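Local structure of protein A52 (Vaccinia virus, 2VVW) at residues A[15-21]-A[141-146]; A[77-81]-A[124-128]; A[80-84]-A[105-109]. The protein suppresses innate immune signalling from host toll-like receptors, associating with IRAK2 to inhibit NF-kappa-B signalling and with TRAF6 to activate p38. All coordinates share one frame; numbering follows the deposited sequence. Where two conformers were deposited one is given.

Overall arrangement
The three contacts of this helical Bcl-2-like fold illustrate how chemistry follows burial. Contact 3 (80-84 with 105-109) is wholly buried and apolar. Contact 2 (77-81 with 124-128) starts from the same helix, 76-90, shares Phe80 and lies with its centre 6 Å from that of contact 3; it is partly buried, and its outer side carries charged groups. Together they set helix 76-90 against helices 96-115 and 123-132, which follow each other in the chain. Contact 1 (15-21 with 141-146) lies on the opposite side of the chain's centre from the other two. There an irregular segment meets helix 135-153, and polar side chains bond backbone carbonyls beside an apolar patch of Leu15, Met21 and Leu145.

Contact 1 of 3, residues A[15-21]-A[141-146]; sequences LLDRDEM and IKSILQ
Leu15 lays its branch over one flank of helix 135-153, CD2 pressed against CB of Leu145 at 3.4 Å, a tight fit. The contact ties the loop before helix 21-35 to the C-terminal helix of the Bcl-2-like fold. Met21, in the first turn of helix 21-35, completes the apolar part: its chain bends at chi2 and chi3, running alongside Lys142 but pointing the other way, with SD 3.8 Å from Lys142 CB and CE against CD1 of Leu145. Leu44 and Ile48 of helix 43-49 pack nearby.

The polar part binds backbone rather than side chains. Gln146 lies transverse to Leu15, and its NE2 gives a nearly straight bond (164°) to Leu15 O, arriving from above the carbonyl plane. Leu16 to Asp19 form a type I beta turn, closed by Asp19 N to Leu16 O and braced by Leu16 N on the anti lone pair of Asp19 OD2; Tyr9 and Tyr12 hold the same carboxylate. Lys142, extended throughout, sends its ammonium into this turn, where several carbonyl dipoles would probably stabilise the charge. NZ bonds Asp19 O at 2.9 Å. Its bonds to Leu16 O and, despite a separation of 2.8 Å, to Asp17 O are weak.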
ATOM      1  N   LEU A  15      18.424  -6.961   3.819  1.00 26.52           N
ATOM      2  CA  LEU A  15      17.529  -8.067   3.605  1.00 25.14           C
ATOM      3  C   LEU A  15      17.922  -9.103   4.659  1.00 24.53           C
ATOM      4  O   LEU A  15      18.852  -9.883   4.477  1.00 25.17           O
ATOM      5  CB  LEU A  15      17.656  -8.589   2.165  1.00 25.83           C
ATOM      6  CG  LEU A  15      16.695  -9.714   1.771  1.00 25.87           C
ATOM      7  CD1 LEU A  15      15.345  -9.379   2.261  1.00 25.33           C
ATOM      8  CD2 LEU A  15      16.680  -9.971   0.267  1.00 25.79           C
ATOM      9  N   LEU A  16      17.237  -9.072   5.791  1.00 23.83           N
ATOM     10  CA  LEU A  16      17.591  -9.903   6.941  1.00 25.54           C
ATOM     11  C   LEU A  16      16.638 -11.082   7.109  1.00 25.24           C
ATOM     12  O   LEU A  16      15.611 -11.155   6.434  1.00 26.17           O
ATOM     13  CB  LEU A  16      17.646  -9.033   8.208  1.00 26.19           C
ATOM     14  CG  LEU A  16      18.563  -7.795   8.115  1.00 28.80           C
ATOM     15  CD1 LEU A  16      18.414  -6.909   9.347  1.00 27.75           C
ATOM     16  CD2 LEU A  16      20.036  -8.172   7.883  1.00 26.94           C
ATOM     17  N   ASP A  17      16.990 -12.021   7.990  1.00 26.64           N
ATOM     18  CA  ASP A  17      16.204 -13.245   8.151  1.00 28.13           C
ATOM     19  C   ASP A  17      14.732 -12.936   8.443  1.00 28.18           C
ATOM     20  O   ASP A  17      13.842 -13.569   7.879  1.00 26.95           O
ATOM     21  CB  ASP A  17      16.781 -14.136   9.248  1.00 30.04           C
ATOM     22  CG  ASP A  17      18.063 -14.850   8.822  1.00 35.69           C
ATOM     23  OD1 ASP A  17      18.378 -14.889   7.608  1.00 36.38           O
ATOM     24  OD2 ASP A  17      18.768 -15.360   9.724  1.00 42.52           O
ATOM     25  N   ARG A  18      14.500 -11.946   9.306  1.00 28.48           N
ATOM     26  CA  ARG A  18      13.156 -11.545   9.727  1.00 28.92           C
ATOM     27  C   ARG A  18      12.347 -10.846   8.651  1.00 28.41           C
ATOM     28  O   ARG A  18      11.136 -10.699   8.803  1.00 29.57           O
ATOM     29  CB  ARG A  18      13.245 -10.613  10.930  1.00 29.51           C
ATOM     30  CG  ARG A  18      13.885  -9.240  10.623  1.00 30.19           C
ATOM     31  CD  ARG A  18      12.880  -8.147  10.262  1.00 29.41           C
ATOM     32  NE  ARG A  18      13.548  -6.869   9.991  1.00 29.06           N
ATOM     33  CZ  ARG A  18      13.986  -6.030  10.920  1.00 30.46           C
ATOM     34  NH1 ARG A  18      13.849  -6.322  12.207  1.00 32.61           N
ATOM     35  NH2 ARG A  18      14.594  -4.897  10.555  1.00 29.00           N
ATOM     36  N   ASP A  19      13.003 -10.349   7.599  1.00 28.28           N
ATOM     37  CA  ASP A  19      12.304  -9.658   6.522  1.00 26.67           C
ATOM     38  C   ASP A  19      11.709 -10.692   5.575  1.00 27.26           C
ATOM     39  O   ASP A  19      12.454 -11.441   4.935  1.00 29.12           O
ATOM     40  CB  ASP A  19      13.261  -8.771   5.746  1.00 26.05           C
ATOM     41  CG  ASP A  19      13.805  -7.634   6.560  1.00 25.73           C
ATOM     42  OD1 ASP A  19      13.006  -6.919   7.203  1.00 23.55           O
ATOM     43  OD2 ASP A  19      15.040  -7.433   6.532  1.00 25.96           O
ATOM     44  N   GLU A  20      10.380 -10.727   5.481  1.00 26.91           N
ATOM     45  CA  GLU A  20       9.676 -11.748   4.680  0.70 27.24           C
ATOM     46  C   GLU A  20       9.621 -11.372   3.212  1.00 24.09           C
ATOM     47  O   GLU A  20       9.197 -10.279   2.865  1.00 20.69           O
ATOM     48  CB  GLU A  20       8.260 -11.956   5.201  0.70 26.96           C
ATOM     49  CG  GLU A  20       8.203 -12.542   6.605  0.70 31.56           C
ATOM     50  CD  GLU A  20       6.870 -12.306   7.283  0.70 34.54           C
ATOM     51  OE1 GLU A  20       6.179 -11.322   6.923  0.70 40.54           O
ATOM     52  OE2 GLU A  20       6.514 -13.094   8.185  0.70 41.17           O
ATOM     53  N   MET A  21      10.027 -12.304   2.351  1.00 23.96           N
ATOM     54  CA  MET A  21      10.076 -12.045   0.907  1.00 22.99           C
ATOM     55  C   MET A  21       8.710 -11.601   0.328  1.00 22.23           C
ATOM     56  O   MET A  21       8.640 -10.650  -0.433  1.00 20.08           O
ATOM     57  CB  MET A  21      10.650 -13.272   0.167  1.00 24.32           C
ATOM     58  CG  MET A  21      11.246 -12.956  -1.189  1.00 25.13           C
ATOM     59  SD  MET A  21      12.650 -11.828  -1.052  1.00 25.87           S
ATOM     60  CE  MET A  21      12.180 -10.554  -2.235  1.00 24.63           C
ATOM     61  N   ILE A 141      14.956 -16.804  -4.040  1.00 27.40           N
ATOM     62  CA  ILE A 141      15.058 -15.421  -4.510  1.00 27.23           C
ATOM     63  C   ILE A 141      15.714 -14.542  -3.438  1.00 27.88           C
ATOM     64  O   ILE A 141      16.581 -13.706  -3.739  1.00 27.76           O
ATOM     65  CB  ILE A 141      13.678 -14.841  -4.878  1.00 26.22           C
ATOM     66  CG1 ILE A 141      13.116 -15.506  -6.153  1.00 27.92           C
ATOM     67  CG2 ILE A 141      13.775 -13.334  -5.116  1.00 25.08           C
ATOM     68  CD1 ILE A 141      11.588 -15.396  -6.302  1.00 27.14           C
ATOM     69  N   LYS A 142      15.282 -14.741  -2.191  1.00 28.16           N
ATOM     70  CA  LYS A 142      15.810 -14.008  -1.032  1.00 27.95           C
ATOM     71  C   LYS A 142      17.322 -14.194  -0.896  1.00 28.86           C
ATOM     72  O   LYS A 142      18.060 -13.223  -0.752  1.00 28.00           O
ATOM     73  CB  LYS A 142      15.101 -14.466   0.246  1.00 29.20           C
ATOM     74  CG  LYS A 142      15.310 -13.547   1.434  1.00 28.25           C
ATOM     75  CD  LYS A 142      14.764 -14.168   2.710  1.00 29.95           C
ATOM     76  CE  LYS A 142      14.854 -13.198   3.866  1.00 28.74           C
ATOM     77  NZ  LYS A 142      14.183 -13.730   5.063  1.00 29.46           N
ATOM     78  N   SER A 143      17.767 -15.447  -0.971  1.00 30.49           N
ATOM     79  CA  SER A 143      19.189 -15.771  -0.938  1.00 32.52           C
ATOM     80  C   SER A 143      19.976 -15.071  -2.023  1.00 32.07           C
ATOM     81  O   SER A 143      21.061 -14.576  -1.770  1.00 32.51           O
ATOM     82  CB  SER A 143      19.399 -17.273  -1.051  1.00 33.94           C
ATOM     83  OG  SER A 143      18.923 -17.907   0.112  1.00 38.33           O
ATOM     84  N   ILE A 144      19.425 -15.042  -3.233  1.00 31.57           N
ATOM     85  CA  ILE A 144      20.080 -14.392  -4.356  1.00 31.61           C
ATOM     86  C   ILE A 144      20.207 -12.901  -4.089  1.00 30.12           C
ATOM     87  O   ILE A 144      21.285 -12.338  -4.285  1.00 29.71           O
ATOM     88  CB  ILE A 144      19.346 -14.689  -5.693  1.00 31.97           C
ATOM     89  CG1 ILE A 144      19.626 -16.134  -6.121  1.00 33.37           C
ATOM     90  CG2 ILE A 144      19.774 -13.713  -6.818  1.00 30.89           C
ATOM     91  CD1 ILE A 144      18.848 -16.594  -7.350  1.00 32.96           C
ATOM     92  N   LEU A 145      19.124 -12.281  -3.605  1.00 27.87           N
ATOM     93  CA  LEU A 145      19.115 -10.844  -3.329  1.00 27.43           C
ATOM     94  C   LEU A 145      20.111 -10.494  -2.240  1.00 28.69           C
ATOM     95  O   LEU A 145      20.859  -9.528  -2.358  1.00 29.09           O
ATOM     96  CB  LEU A 145      17.710 -10.371  -2.937  1.00 26.33           C
ATOM     97  CG  LEU A 145      16.733 -10.155  -4.093  1.00 24.83           C
ATOM     98  CD1 LEU A 145      15.285 -10.059  -3.597  1.00 21.61           C
ATOM     99  CD2 LEU A 145      17.115  -8.894  -4.879  1.00 23.19           C
ATOM    100  N   GLN A 146      20.133 -11.307  -1.187  1.00 29.34           N
ATOM    101  CA  GLN A 146      21.083 -11.130  -0.103  1.00 30.82           C
ATOM    102  C   GLN A 146      22.517 -11.157  -0.616  1.00 33.06           C
ATOM    103  O   GLN A 146      23.321 -10.296  -0.243  1.00 33.72           O
ATOM    104  CB  GLN A 146      20.881 -12.200   0.964  1.00 31.58           C
ATOM    105  CG  GLN A 146      19.625 -12.016   1.807  1.00 28.39           C
ATOM    106  CD  GLN A 146      19.390 -13.174   2.776  1.00 31.05           C
ATOM    107  OE1 GLN A 146      19.641 -14.328   2.450  1.00 36.74           O
ATOM    108  NE2 GLN A 146      18.914 -12.861   3.972  1.00 27.76           N
TER

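Contact 2 of 3, residues A[77-81]-A[124-128]; sequences ADNFI and YCLRA
Ala77 sets its methyl squarely over the ring of Tyr124, a CH-pi contact between helices 76-90 and 123-132 of this Bcl-2-like domain. The two segments run nearly parallel, with axes 10.3 Å apart and inclined by 18°, and Ala77 faces Tyr124 as Ile81 faces Ala128 one turn later.

The CH-pi contact comes first. CB of Ala77 stands 3.4 Å from the centroid of the Tyr124 ring and only 3° off its normal, so all six ring carbons lie at almost the same distance from the methyl. In Tyr124, chi1 places CG beside the backbone N and directs the ring toward helix 76-90, while chi2 (-92°) sets the rotation that presents a face to the alanine.

Apolar packing continues one turn on. CG1 of Ile81 meets the edge of the Tyr124 ring, 3.9 Å from CD1, the isoleucine chain lying transverse to the tyrosine. At the end of the chain, CD1 of Ile81 lies 3.7 Å from Tyr124 O and also touches CB of Ala128. Phe80 reaches the same alanine from another side, its CE2 3.7 Å from Ala128 CB, while Tyr124 O lies near the plane of the phenyl ring at its edge. Met102 of helix 96-115 packs on Ala128 too.

Charged groups border the outer side. In one of the two modelled conformers of Arg127, Tyr124 CE1 lies 3.6 Å above the plane of the guanidinium, over its centre, an arrangement to be taken as tentative. Ile5 of the second subunit packs on this arginine. Asp78 OD1 is 5.0 Å from Arg127 NH1 in that conformer, too far for a salt bridge. The helices are therefore joined by dispersion and shape, alanine methyls on both meeting larger side chains, and charge contributes at most a long-range pull at the margin.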
ATOM      1  N   ALA A  77      -6.341  -6.920 -16.727  1.00 22.80           N
ATOM      2  CA  ALA A  77      -5.831  -7.622 -15.550  1.00 23.23           C
ATOM      3  C   ALA A  77      -6.065  -9.118 -15.688  1.00 21.98           C
ATOM      4  O   ALA A  77      -5.178  -9.917 -15.426  1.00 23.64           O
ATOM      5  CB  ALA A  77      -6.471  -7.070 -14.257  1.00 22.87           C
ATOM      6  N   ASP A  78      -7.257  -9.503 -16.107  1.00 23.22           N
ATOM      7  CA  ASP A  78      -7.559 -10.912 -16.354  1.00 22.74           C
ATOM      8  C   ASP A  78      -6.720 -11.524 -17.483  1.00 21.59           C
ATOM      9  O   ASP A  78      -6.324 -12.696 -17.404  1.00 21.38           O
ATOM     10  CB  ASP A  78      -9.039 -11.071 -16.670  1.00 26.07           C
ATOM     11  CG  ASP A  78      -9.922 -10.850 -15.458  1.00 29.07           C
ATOM     12  OD1 ASP A  78      -9.479 -11.138 -14.323  1.00 31.48           O
ATOM     13  OD2 ASP A  78     -11.060 -10.379 -15.652  1.00 31.44           O
ATOM     14  N   ASN A  79      -6.486 -10.747 -18.541  1.00 20.35           N
ATOM     15  CA  ASN A  79      -5.562 -11.144 -19.630  1.00 21.70           C
ATOM     16  C   ASN A  79      -4.126 -11.370 -19.120  1.00 20.98           C
ATOM     17  O   ASN A  79      -3.435 -12.304 -19.536  1.00 18.72           O
ATOM     18  CB  ASN A  79      -5.543 -10.076 -20.741  1.00 21.76           C
ATOM     19  CG  ASN A  79      -6.858  -9.972 -21.490  1.00 25.67           C
ATOM     20  OD1 ASN A  79      -7.747 -10.814 -21.339  1.00 23.30           O
ATOM     21  ND2 ASN A  79      -6.987  -8.930 -22.310  1.00 23.17           N
ATOM     22  N   PHE A  80      -3.674 -10.500 -18.215  1.00 19.56           N
ATOM     23  CA  PHE A  80      -2.376 -10.673 -17.582  1.00 18.97           C
ATOM     24  C   PHE A  80      -2.290 -11.983 -16.789  1.00 18.93           C
ATOM     25  O   PHE A  80      -1.321 -12.719 -16.908  1.00 18.57           O
ATOM     26  CB  PHE A  80      -2.091  -9.501 -16.664  1.00 21.29           C
ATOM     27  CG  PHE A  80      -0.816  -9.639 -15.876  1.00 23.84           C
ATOM     28  CD1 PHE A  80       0.404  -9.666 -16.513  1.00 26.34           C
ATOM     29  CD2 PHE A  80      -0.848  -9.740 -14.493  1.00 27.72           C
ATOM     30  CE1 PHE A  80       1.585  -9.783 -15.777  1.00 29.90           C
ATOM     31  CE2 PHE A  80       0.322  -9.863 -13.764  1.00 27.67           C
ATOM     32  CZ  PHE A  80       1.530  -9.874 -14.407  1.00 23.50           C
ATOM     33  N   ILE A  81      -3.308 -12.259 -15.981  1.00 17.84           N
ATOM     34  CA  ILE A  81      -3.332 -13.496 -15.180  1.00 18.23           C
ATOM     35  C   ILE A  81      -3.353 -14.727 -16.112  1.00 18.94           C
ATOM     36  O   ILE A  81      -2.646 -15.728 -15.862  1.00 20.70           O
ATOM     37  CB  ILE A  81      -4.522 -13.494 -14.189  1.00 19.59           C
ATOM     38  CG1 ILE A  81      -4.348 -12.400 -13.105  1.00 19.35           C
ATOM     39  CG2 ILE A  81      -4.724 -14.862 -13.518  1.00 18.15           C
ATOM     40  CD1 ILE A  81      -3.128 -12.604 -12.161  1.00 18.12           C
ATOM     41  N   TYR A 124      -3.177  -7.229  -8.715  1.00 19.53           N
ATOM     42  CA  TYR A 124      -3.067  -8.414  -9.581  1.00 21.81           C
ATOM     43  C   TYR A 124      -1.630  -8.952  -9.663  1.00 21.41           C
ATOM     44  O   TYR A 124      -1.434 -10.132  -9.930  1.00 21.51           O
ATOM     45  CB  TYR A 124      -3.610  -8.122 -10.988  1.00 22.45           C
ATOM     46  CG  TYR A 124      -5.105  -8.132 -11.031  1.00 23.48           C
ATOM     47  CD1 TYR A 124      -5.792  -9.295 -11.345  1.00 25.73           C
ATOM     48  CD2 TYR A 124      -5.845  -6.989 -10.709  1.00 24.50           C
ATOM     49  CE1 TYR A 124      -7.174  -9.325 -11.376  1.00 28.28           C
ATOM     50  CE2 TYR A 124      -7.234  -7.011 -10.727  1.00 29.42           C
ATOM     51  CZ  TYR A 124      -7.892  -8.180 -11.066  1.00 29.16           C
ATOM     52  OH  TYR A 124      -9.268  -8.224 -11.088  1.00 30.34           O
ATOM     53  N   CYS A 125      -0.633  -8.078  -9.479  1.00 22.97           N
ATOM     54  CA  CYS A 125       0.752  -8.534  -9.356  1.00 22.92           C
ATOM     55  C   CYS A 125       0.896  -9.545  -8.224  1.00 23.03           C
ATOM     56  O   CYS A 125       1.588 -10.542  -8.376  1.00 22.52           O
ATOM     57  CB  CYS A 125       1.696  -7.372  -9.134  1.00 23.89           C
ATOM     58  SG  CYS A 125       1.622  -6.140 -10.437  1.00 29.20           S
ATOM     59  N   LEU A 126       0.228  -9.304  -7.102  1.00 23.39           N
ATOM     60  CA  LEU A 126       0.322 -10.215  -5.963  1.00 24.45           C
ATOM     61  C   LEU A 126      -0.346 -11.524  -6.292  1.00 24.39           C
ATOM     62  O   LEU A 126       0.167 -12.596  -5.921  1.00 23.20           O
ATOM     63  CB  LEU A 126      -0.314  -9.635  -4.689  1.00 26.40           C
ATOM     64  CG  LEU A 126      -0.010  -8.174  -4.337  1.00 31.34           C
ATOM     65  CD1 LEU A 126      -0.793  -7.713  -3.083  1.00 33.76           C
ATOM     66  CD2 LEU A 126       1.468  -7.985  -4.176  1.00 29.77           C
ATOM     67  N   ARG A 127      -1.505 -11.461  -6.958  1.00 23.86           N
ATOM     68  CA  ARG A 127      -2.212 -12.692  -7.344  0.60 24.57           C
ATOM     69  C   ARG A 127      -1.308 -13.511  -8.263  1.00 22.91           C
ATOM     70  O   ARG A 127      -1.198 -14.706  -8.121  1.00 21.79           O
ATOM     71  CB  ARG A 127      -3.550 -12.374  -8.034  0.60 24.54           C
ATOM     72  CG  ARG A 127      -4.472 -13.578  -8.206  0.60 27.38           C
ATOM     73  CD  ARG A 127      -5.786 -13.242  -8.922  0.60 29.29           C
ATOM     74  NE  ARG A 127      -6.533 -12.132  -8.329  0.60 31.23           N
ATOM     75  CZ  ARG A 127      -7.773 -11.783  -8.691  0.60 34.53           C
ATOM     76  NH1 ARG A 127      -8.421 -12.459  -9.635  0.60 38.32           N
ATOM     77  NH2 ARG A 127      -8.378 -10.754  -8.106  0.60 33.03           N
ATOM     78  N   ALA A 128      -0.654 -12.844  -9.201  1.00 21.26           N
ATOM     79  CA  ALA A 128       0.244 -13.522 -10.142  1.00 22.45           C
ATOM     80  C   ALA A 128       1.402 -14.223  -9.419  1.00 22.76           C
ATOM     81  O   ALA A 128       1.704 -15.380  -9.713  1.00 23.75           O
ATOM     82  CB  ALA A 128       0.794 -12.505 -11.165  1.00 18.53           C
TER

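Contact 3 of 3, residues A[80-84]-A[105-109]; sequences FIDYI and LCACV
Helices 76-90 and 96-115 run antiparallel here, their short axes inclined at 164° and 12.5 Å apart at closest approach, a wide spacing bridged by large side chains. The contact lies in the buried interior of the all-helical Bcl-2-like fold, and Phe80 is its principal bridge.

Phe80 directs its ring at the opposing helix because chi1 (175°) swings CG away from the backbone N; there Val109 and Cys106, one turn apart, receive it differently. Val109 puts CG1 over one face, 4.3 Å from the centroid and toward the rim, while its other methyl, CG2, meets CE1 at 3.7 Å. Cys106 meets the ring edge-on: SG lies essentially in the ring plane, 3.7 Å from CZ, a sulfur-aromatic contact. The face opposite Val109 is backed by CG1 of Ile84, from the same helix as the phenyl group, so the ring is held between aliphatic carbons.

Leu105 makes the second bridge, through one methyl. Its CD2 approaches the edge of the Tyr83 ring, 3.7 Å from CE2, and packs beside Phe80 as well. Phe59 of helix 51-59 and Leu65 of helix 62-68 touch both Tyr83 and Leu105, extending the core beyond these two helices. Leu105 and Ile84 lie side by side, heading opposite ways, with Leu105 CD2 3.6 Å from Ile84 CD1.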
ATOM      1  N   PHE A  80      -3.674 -10.500 -18.215  1.00 19.56           N
ATOM      2  CA  PHE A  80      -2.376 -10.673 -17.582  1.00 18.97           C
ATOM      3  C   PHE A  80      -2.290 -11.983 -16.789  1.00 18.93           C
ATOM      4  O   PHE A  80      -1.321 -12.719 -16.908  1.00 18.57           O
ATOM      5  CB  PHE A  80      -2.091  -9.501 -16.664  1.00 21.29           C
ATOM      6  CG  PHE A  80      -0.816  -9.639 -15.876  1.00 23.84           C
ATOM      7  CD1 PHE A  80       0.404  -9.666 -16.513  1.00 26.34           C
ATOM      8  CD2 PHE A  80      -0.848  -9.740 -14.493  1.00 27.72           C
ATOM      9  CE1 PHE A  80       1.585  -9.783 -15.777  1.00 29.90           C
ATOM     10  CE2 PHE A  80       0.322  -9.863 -13.764  1.00 27.67           C
ATOM     11  CZ  PHE A  80       1.530  -9.874 -14.407  1.00 23.50           C
ATOM     12  N   ILE A  81      -3.308 -12.259 -15.981  1.00 17.84           N
ATOM     13  CA  ILE A  81      -3.332 -13.496 -15.180  1.00 18.23           C
ATOM     14  C   ILE A  81      -3.353 -14.727 -16.112  1.00 18.94           C
ATOM     15  O   ILE A  81      -2.646 -15.728 -15.862  1.00 20.70           O
ATOM     16  CB  ILE A  81      -4.522 -13.494 -14.189  1.00 19.59           C
ATOM     17  CG1 ILE A  81      -4.348 -12.400 -13.105  1.00 19.35           C
ATOM     18  CG2 ILE A  81      -4.724 -14.862 -13.518  1.00 18.15           C
ATOM     19  CD1 ILE A  81      -3.128 -12.604 -12.161  1.00 18.12           C
ATOM     20  N   ASP A  82      -4.160 -14.669 -17.177  1.00 19.46           N
ATOM     21  CA  ASP A  82      -4.233 -15.766 -18.150  1.00 20.47           C
ATOM     22  C   ASP A  82      -2.828 -16.029 -18.709  1.00 21.44           C
ATOM     23  O   ASP A  82      -2.385 -17.173 -18.787  1.00 20.70           O
ATOM     24  CB  ASP A  82      -5.259 -15.446 -19.250  1.00 21.65           C
ATOM     25  CG  ASP A  82      -5.329 -16.511 -20.335  1.00 23.27           C
ATOM     26  OD1 ASP A  82      -4.462 -16.481 -21.221  1.00 23.70           O
ATOM     27  OD2 ASP A  82      -6.254 -17.360 -20.322  1.00 21.00           O
ATOM     28  N   TYR A  83      -2.125 -14.945 -19.043  1.00 19.97           N
ATOM     29  CA  TYR A  83      -0.753 -15.008 -19.574  1.00 21.90           C
ATOM     30  C   TYR A  83       0.269 -15.651 -18.635  1.00 20.09           C
ATOM     31  O   TYR A  83       1.120 -16.447 -19.061  1.00 20.41           O
ATOM     32  CB  TYR A  83      -0.306 -13.587 -19.962  1.00 21.04           C
ATOM     33  CG  TYR A  83       1.120 -13.489 -20.434  1.00 25.39           C
ATOM     34  CD1 TYR A  83       1.460 -13.798 -21.747  1.00 26.60           C
ATOM     35  CD2 TYR A  83       2.139 -13.064 -19.570  1.00 27.31           C
ATOM     36  CE1 TYR A  83       2.790 -13.724 -22.188  1.00 28.43           C
ATOM     37  CE2 TYR A  83       3.467 -12.989 -20.004  1.00 27.81           C
ATOM     38  CZ  TYR A  83       3.782 -13.315 -21.312  1.00 27.61           C
ATOM     39  OH  TYR A  83       5.092 -13.236 -21.754  1.00 29.62           O
ATOM     40  N   ILE A  84       0.184 -15.300 -17.358  1.00 19.73           N
ATOM     41  CA  ILE A  84       0.997 -15.901 -16.315  1.00 20.35           C
ATOM     42  C   ILE A  84       0.755 -17.415 -16.257  1.00 21.18           C
ATOM     43  O   ILE A  84       1.695 -18.196 -16.138  1.00 22.95           O
ATOM     44  CB  ILE A  84       0.696 -15.253 -14.925  1.00 21.58           C
ATOM     45  CG1 ILE A  84       1.164 -13.794 -14.885  1.00 23.31           C
ATOM     46  CG2 ILE A  84       1.306 -16.071 -13.784  1.00 26.40           C
ATOM     47  CD1 ILE A  84       2.582 -13.550 -15.400  1.00 25.65           C
ATOM     48  N   LEU A 105       8.501  -8.842 -14.757  1.00 24.59           N
ATOM     49  CA  LEU A 105       7.385  -8.710 -15.688  1.00 24.21           C
ATOM     50  C   LEU A 105       6.218  -8.005 -15.003  1.00 21.66           C
ATOM     51  O   LEU A 105       5.641  -7.081 -15.553  1.00 22.64           O
ATOM     52  CB  LEU A 105       6.948 -10.094 -16.178  1.00 24.39           C
ATOM     53  CG  LEU A 105       5.717 -10.184 -17.088  1.00 28.12           C
ATOM     54  CD1 LEU A 105       6.062  -9.732 -18.497  1.00 32.06           C
ATOM     55  CD2 LEU A 105       5.159 -11.610 -17.076  1.00 28.32           C
ATOM     56  N   CYS A 106       5.875  -8.459 -13.803  1.00 19.78           N
ATOM     57  CA  CYS A 106       4.849  -7.809 -12.979  1.00 19.03           C
ATOM     58  C   CYS A 106       5.137  -6.324 -12.829  1.00 18.76           C
ATOM     59  O   CYS A 106       4.243  -5.487 -12.969  1.00 20.17           O
ATOM     60  CB  CYS A 106       4.802  -8.468 -11.598  1.00 19.39           C
ATOM     61  SG  CYS A 106       4.084 -10.093 -11.682  1.00 23.40           S
ATOM     62  N   ALA A 107       6.395  -6.019 -12.537  1.00 18.04           N
ATOM     63  CA  ALA A 107       6.867  -4.644 -12.351  1.00 18.33           C
ATOM     64  C   ALA A 107       6.669  -3.782 -13.582  1.00 19.86           C
ATOM     65  O   ALA A 107       6.244  -2.606 -13.491  1.00 20.70           O
ATOM     66  CB  ALA A 107       8.323  -4.653 -11.983  1.00 17.60           C
ATOM     67  N   CYS A 108       7.045  -4.324 -14.731  1.00 20.87           N
ATOM     68  CA  CYS A 108       6.892  -3.596 -15.989  1.00 22.26           C
ATOM     69  C   CYS A 108       5.406  -3.420 -16.334  1.00 20.91           C
ATOM     70  O   CYS A 108       5.019  -2.414 -16.886  1.00 21.61           O
ATOM     71  CB  CYS A 108       7.646  -4.304 -17.119  1.00 25.12           C
ATOM     72  SG  CYS A 108       9.463  -4.236 -16.931  1.00 28.10           S
ATOM     73  N   VAL A 109       4.582  -4.403 -15.997  1.00 19.62           N
ATOM     74  CA  VAL A 109       3.135  -4.316 -16.218  1.00 20.30           C
ATOM     75  C   VAL A 109       2.495  -3.279 -15.284  1.00 22.09           C
ATOM     76  O   VAL A 109       1.678  -2.463 -15.718  1.00 21.93           O
ATOM     77  CB  VAL A 109       2.453  -5.711 -16.057  1.00 18.71           C
ATOM     78  CG1 VAL A 109       0.932  -5.597 -16.028  1.00 17.98           C
ATOM     79  CG2 VAL A 109       2.920  -6.654 -17.184  1.00 18.01           C
TER